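Local coordinates for SusD/RagB family nutrient-binding outer membrane lipoprotein (Bacteroides vulgatus, PDB 4F7A) that probably binds mucin O-glycans at the outer membrane as a TPR-like, SusD-type nutrient-binding lipoprotein, at residues D481-Q484 with Y485-C489; S147-T150 with Q151-Y155; Q358-E361 with A362-T366. All coordinates share one frame; numbering follows the deposited sequence.

How the contacts relate
Contacts 1 and 2 form one neighbourhood, whereas contact 3 stands apart on the far side of the chain's centre from contact 1. The centres of contacts 1 and 2 are about 14 Å apart, and they meet directly: Gln484 OE1 lies 2.5 Å from Ser147 OG, probably a hydrogen bond, and Leu488 CD2 packs 3.6 Å from Val148 CG2. Helix 482-492 thus lies against the loop leading into helix 151-174. The centre of contact 3 is about 44 Å from that of contact 1 and about 34 Å from that of contact 2. A glycerol, probably from the crystallisation liquor, sits about 3 Å from the side chain of Gln484.

Contact 1 (D481-Q484 with Y485-C489); sequences DPEQ and YKNLC
Glu483 and Lys486 run side by side, pointing the same way, and Lys486 NZ comes 3.2 Å from Glu483 OE1. This is a salt bridge, although its hydrogen bonds are weak. The chain of Glu483 starts out opposite its backbone N and bends at chi2 (74°), which turns the carboxylate toward the lysine; a second conformer is also modelled, so the pairing is certain only for the one described. Asn487 serves the same polar patch through water. Its ND2 donates to one water at 2.9 Å, its OD1 lies 2.8 Å from another, which also accepts weakly from Lys486 NZ, and both waters approach Glu483 OE2. The amide and carboxylate planes stand 81° apart. An alanine at Asn487 would take away both amide atoms and probably leave the two waters short of a partner and the Glu483 carboxylate freer to turn.

All this sits on the first turns of helix 482-492, with Asp481 as its N-cap directly after helix 475-480. Asp481 OD1 accepts from Gln484 N at 3.0 Å, met from 65° out of the carboxylate plane, and so satisfies an amide that the helix itself cannot. Proline suits the next place, having no N-H to satisfy. Regular i to i+4 bonds then take over, from Tyr485 N to Asp481 O through to Leu488 N, 2.8 Å from Gln484 O. The CG of Gln484 rests 4.1 Å from Leu488 CD1, while its OE1 bonds to Ser147 and its NE2 to a glycerol and weakly to Asp477. Tyr485 OH bonds to Asp496.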
# COMPACT_ATOMS: atom_id res chain seq x y z
N ASP A 481 10.48 10.97 -23.38
CA ASP A 481 11.86 11.06 -22.95
C ASP A 481 12.59 9.71 -23.08
O ASP A 481 12.75 8.98 -22.09
CB ASP A 481 11.88 11.60 -21.52
CG ASP A 481 13.26 12.05 -21.08
OD1 ASP A 481 14.28 11.75 -21.75
OD2 ASP A 481 13.31 12.70 -20.02
N PRO A 482 13.02 9.39 -24.31
CA PRO A 482 13.68 8.11 -24.54
C PRO A 482 15.02 7.98 -23.78
O PRO A 482 15.31 6.89 -23.31
CB PRO A 482 13.87 8.07 -26.07
CG PRO A 482 13.77 9.49 -26.52
CD PRO A 482 12.76 10.09 -25.57
N GLU A 483 15.79 9.07 -23.62
CA GLU A 483 17.03 9.00 -22.83
C GLU A 483 16.70 8.63 -21.38
O GLU A 483 17.33 7.72 -20.81
CB GLU A 483 17.81 10.31 -22.90
CG GLU A 483 19.10 10.34 -22.08
CD GLU A 483 20.21 9.52 -22.69
OE1 GLU A 483 20.01 8.93 -23.77
OE2 GLU A 483 21.31 9.49 -22.09
N GLN A 484 15.71 9.29 -20.79
CA GLN A 484 15.33 8.92 -19.43
C GLN A 484 14.88 7.46 -19.31
O GLN A 484 15.21 6.78 -18.34
CB GLN A 484 14.23 9.83 -18.89
CG GLN A 484 13.80 9.48 -17.48
CD GLN A 484 13.01 10.58 -16.87
OE1 GLN A 484 13.57 11.54 -16.32
NE2 GLN A 484 11.68 10.51 -17.02
N TYR A 485 14.13 6.98 -20.30
CA TYR A 485 13.70 5.58 -20.29
C TYR A 485 14.92 4.65 -20.28
O TYR A 485 14.96 3.66 -19.52
CB TYR A 485 12.81 5.28 -21.49
CG TYR A 485 12.40 3.84 -21.54
CD1 TYR A 485 11.55 3.31 -20.57
CD2 TYR A 485 12.89 2.99 -22.53
CE1 TYR A 485 11.18 1.97 -20.59
CE2 TYR A 485 12.51 1.62 -22.56
CZ TYR A 485 11.65 1.13 -21.58
OH TYR A 485 11.27 -0.21 -21.58
N LYS A 486 15.92 4.96 -21.10
CA LYS A 486 17.16 4.18 -21.10
C LYS A 486 17.80 4.20 -19.70
O LYS A 486 18.24 3.17 -19.20
CB LYS A 486 18.14 4.69 -22.14
CG LYS A 486 19.52 3.96 -22.05
CD LYS A 486 20.56 4.56 -22.96
CE LYS A 486 20.95 5.98 -22.57
NZ LYS A 486 22.10 6.49 -23.39
N ASN A 487 17.85 5.39 -19.09
CA ASN A 487 18.42 5.53 -17.74
C ASN A 487 17.66 4.78 -16.65
O ASN A 487 18.28 4.27 -15.71
CB ASN A 487 18.56 7.00 -17.35
CG ASN A 487 19.60 7.72 -18.18
OD1 ASN A 487 20.48 7.08 -18.77
ND2 ASN A 487 19.48 9.06 -18.27
N LEU A 488 16.33 4.75 -16.77
CA LEU A 488 15.49 4.00 -15.86
C LEU A 488 15.78 2.49 -16.00
O LEU A 488 15.93 1.79 -15.01
CB LEU A 488 14.02 4.28 -16.13
CG LEU A 488 13.48 5.64 -15.66
CD1 LEU A 488 12.12 5.92 -16.33
CD2 LEU A 488 13.37 5.69 -14.12
N CYS A 489 15.86 2.02 -17.25
CA CYS A 489 16.22 0.64 -17.54
C CYS A 489 17.59 0.23 -16.99
O CYS A 489 17.72 -0.84 -16.36
CB CYS A 489 16.15 0.37 -19.04
SG CYS A 489 14.43 0.32 -19.62
O HOH W 1 21.52 10.81 -19.44
O HOH W 2 22.44 7.83 -20.68

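Contact 2 (S147-T150 with Q151-Y155); sequences SVDT and QEEAY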
# COMPACT_ATOMS: atom_id res chain seq x y z
N SER A 147 18.54 12.00 -14.69
CA SER A 147 17.50 12.39 -13.74
C SER A 147 17.08 11.26 -12.78
O SER A 147 16.28 11.48 -11.85
CB SER A 147 16.27 12.82 -14.55
OG SER A 147 15.92 11.79 -15.50
N VAL A 148 17.60 10.06 -13.00
CA VAL A 148 17.06 8.86 -12.38
C VAL A 148 17.77 8.49 -11.08
O VAL A 148 19.01 8.50 -11.01
CB VAL A 148 17.14 7.67 -13.37
CG1 VAL A 148 16.78 6.33 -12.69
CG2 VAL A 148 16.21 7.92 -14.55
N ASP A 149 16.99 8.16 -10.06
CA ASP A 149 17.51 7.47 -8.87
C ASP A 149 17.30 5.96 -9.03
O ASP A 149 16.19 5.54 -9.33
CB ASP A 149 16.72 7.82 -7.61
CG ASP A 149 16.93 9.21 -7.11
OD1 ASP A 149 17.84 9.92 -7.59
OD2 ASP A 149 16.15 9.59 -6.19
N THR A 150 18.31 5.15 -8.72
CA THR A 150 18.07 3.72 -8.45
C THR A 150 17.11 3.64 -7.25
O THR A 150 16.97 4.61 -6.49
CB THR A 150 19.36 2.95 -8.12
OG1 THR A 150 19.85 3.41 -6.87
CG2 THR A 150 20.46 3.17 -9.22
N GLN A 151 16.43 2.51 -7.08
CA GLN A 151 15.56 2.37 -5.92
C GLN A 151 16.32 2.57 -4.61
O GLN A 151 15.79 3.16 -3.67
CB GLN A 151 14.85 1.02 -5.91
CG GLN A 151 13.87 0.84 -4.75
CD GLN A 151 13.01 -0.40 -4.93
OE1 GLN A 151 13.48 -1.52 -4.68
NE2 GLN A 151 11.72 -0.22 -5.32
N GLU A 152 17.55 2.06 -4.53
CA GLU A 152 18.38 2.23 -3.33
C GLU A 152 18.59 3.72 -3.04
O GLU A 152 18.48 4.15 -1.91
CB GLU A 152 19.72 1.53 -3.51
CG GLU A 152 20.66 1.66 -2.30
CD GLU A 152 21.93 0.85 -2.45
OE1 GLU A 152 22.25 0.42 -3.57
OE2 GLU A 152 22.61 0.63 -1.44
N GLU A 153 18.90 4.48 -4.07
CA GLU A 153 19.12 5.91 -3.93
C GLU A 153 17.84 6.63 -3.52
O GLU A 153 17.89 7.59 -2.73
CB GLU A 153 19.66 6.51 -5.22
CG GLU A 153 21.13 6.15 -5.44
CD GLU A 153 21.60 6.28 -6.91
OE1 GLU A 153 20.81 6.55 -7.85
OE2 GLU A 153 22.79 6.08 -7.13
N ALA A 154 16.71 6.21 -4.09
CA ALA A 154 15.40 6.80 -3.71
C ALA A 154 15.12 6.53 -2.24
O ALA A 154 14.71 7.44 -1.51
CB ALA A 154 14.27 6.26 -4.60
N TYR A 155 15.30 5.28 -1.80
CA TYR A 155 15.12 4.94 -0.36
C TYR A 155 16.02 5.77 0.56
O TYR A 155 15.57 6.32 1.57
CB TYR A 155 15.28 3.42 -0.13
CG TYR A 155 13.91 2.75 -0.17
CD1 TYR A 155 13.25 2.52 -1.37
CD2 TYR A 155 13.25 2.39 1.00
CE1 TYR A 155 11.97 1.94 -1.42
CE2 TYR A 155 11.98 1.79 0.96
CZ TYR A 155 11.34 1.59 -0.24
OH TYR A 155 10.08 1.03 -0.25
O HOH W 3 21.36 6.78 -10.47
O HOH W 4 20.54 9.24 -7.45
O HOH W 5 22.19 2.32 -6.14
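The Glu153 carboxylate is approached from above its plane, 40° out of it, by Thr150 N, which donates to Glu153 OE1 at 3.0 Å. The ring of Tyr155 has Gln151 O in plane at its edge and meets the rings of Phe158 and Trp504. Thr150 and Glu153 form a capping box that starts helix 151-174. In the reciprocal half, Glu153 N donates to Thr150 OG1 at 3.1 Å. Threonine suits the N-cap because its hydroxyl, at chi1 68°, sits between its own backbone N and carbonyl carbon and faces the first turn. Glutamate suits the third helical place because its extended chain, with CG beside its own N, can reach back to the threonine amide. Regular helix bonding begins with Ala154 N donating to Thr150 O at 2.9 Å.

Asp149 OD1 is 4.5 Å from Glu153 OE1, a proximity of like charges probably eased by a water that donates to both, weakly to the glutamate. Asp149 OD1 also bonds to Ser138. Another water bridges Val148 O and Glu153 OE1, and a third lies 2.7 Å from Thr150 OG1 and donates to Glu152 OE1.

Contact 3 (Q358-E361 with A362-T366); sequences QCYE and AGVQT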
# COMPACT_ATOMS: atom_id res chain seq x y z
N GLN A 358 4.17 -10.26 21.46
CA GLN A 358 3.46 -9.16 22.07
C GLN A 358 3.02 -8.17 21.00
O GLN A 358 1.91 -7.69 21.06
CB GLN A 358 4.35 -8.39 23.07
CG GLN A 358 4.59 -9.12 24.37
CD GLN A 358 5.65 -8.43 25.27
OE1 GLN A 358 6.68 -7.92 24.81
NE2 GLN A 358 5.39 -8.45 26.58
N CYS A 359 3.92 -7.84 20.09
CA CYS A 359 3.60 -6.90 19.01
C CYS A 359 2.57 -7.47 18.02
O CYS A 359 1.67 -6.76 17.57
CB CYS A 359 4.85 -6.47 18.29
SG CYS A 359 5.99 -5.48 19.36
N TYR A 360 2.73 -8.75 17.66
CA TYR A 360 1.79 -9.44 16.79
C TYR A 360 0.40 -9.41 17.37
O TYR A 360 -0.54 -9.06 16.68
CB TYR A 360 2.21 -10.89 16.61
CG TYR A 360 1.25 -11.78 15.87
CD1 TYR A 360 1.20 -11.78 14.48
CD2 TYR A 360 0.39 -12.63 16.55
CE1 TYR A 360 0.30 -12.61 13.80
CE2 TYR A 360 -0.52 -13.45 15.89
CZ TYR A 360 -0.55 -13.45 14.51
OH TYR A 360 -1.40 -14.31 13.87
N GLU A 361 0.27 -9.80 18.63
CA GLU A 361 -1.05 -9.81 19.26
C GLU A 361 -1.64 -8.39 19.40
O GLU A 361 -2.84 -8.19 19.21
CB GLU A 361 -1.00 -10.55 20.58
CG GLU A 361 -0.63 -12.01 20.35
CD GLU A 361 -0.95 -12.92 21.49
OE1 GLU A 361 -1.00 -12.45 22.64
OE2 GLU A 361 -1.16 -14.13 21.24
N ALA A 362 -0.79 -7.40 19.66
CA ALA A 362 -1.25 -6.01 19.71
C ALA A 362 -1.73 -5.56 18.33
O ALA A 362 -2.73 -4.84 18.23
CB ALA A 362 -0.17 -5.08 20.23
N GLY A 363 -1.06 -6.00 17.28
CA GLY A 363 -1.48 -5.65 15.93
C GLY A 363 -2.86 -6.18 15.56
O GLY A 363 -3.67 -5.48 14.98
N VAL A 364 -3.11 -7.44 15.89
CA VAL A 364 -4.39 -8.06 15.57
C VAL A 364 -5.51 -7.37 16.39
O VAL A 364 -6.56 -7.04 15.86
CB VAL A 364 -4.39 -9.58 15.80
CG1 VAL A 364 -5.81 -10.20 15.57
CG2 VAL A 364 -3.33 -10.25 14.88
N GLN A 365 -5.27 -7.16 17.69
CA GLN A 365 -6.26 -6.54 18.53
C GLN A 365 -6.56 -5.13 18.01
O GLN A 365 -7.71 -4.67 17.98
CB GLN A 365 -5.81 -6.47 19.99
CG GLN A 365 -6.87 -5.76 20.81
CD GLN A 365 -8.22 -6.47 20.69
OE1 GLN A 365 -8.28 -7.67 21.08
NE2 GLN A 365 -9.30 -5.77 20.13
N THR A 366 -5.51 -4.43 17.60
CA THR A 366 -5.63 -3.07 17.13
C THR A 366 -6.47 -3.01 15.84
O THR A 366 -7.33 -2.12 15.68
CB THR A 366 -4.24 -2.41 16.96
OG1 THR A 366 -3.61 -2.31 18.26
CG2 THR A 366 -4.34 -1.00 16.35
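Tyr360 and Val364, one turn apart within helix 356-371, make the apolar part of this contact in a TPR-like protein whose regular structure is nearly all helix. Val364 CG2 lies over one face of the Tyr360 ring, offset toward its rim, with CZ of Tyr360 4.3 Å from CG2 of Val364. With CG1 of the valine opposite its backbone N (chi1 175°), CG2 falls beside that N and faces back toward the tyrosine. Both side chains also rest on helix 416-431, and Val364 touches Phe339 of helix 334-346; a compact branched aliphatic and a broad ring fill this buried side, where the two helices come close. The tyrosine hydroxyl has its own acceptor, Pro408 O.

Backbone hydrogen bonds of the i to i+4 kind carry the helix through the segment. Ala362 N donates to Gln358 O, Gly363 N to Cys359 O at 2.8 Å, Val364 N to Tyr360 O and Gln365 N to Glu361 O. The methyl of Ala362 adds a small van der Waals contact, its CB 3.4 Å from Gln358 O.

Among the polar side chains, Glu361 forms a salt bridge with Lys357, a turn earlier, while Gln365 uses both ends of its amide, OE1 on Ala376 N and NE2 on Gly374 O. Thr366 bonds back onto its own helix. Ala362 O accepts twice, from Thr366 N at 2.9 Å and, from the opposite face of its carbonyl plane and 35° out of it, from Thr366 OG1 at 2.7 Å.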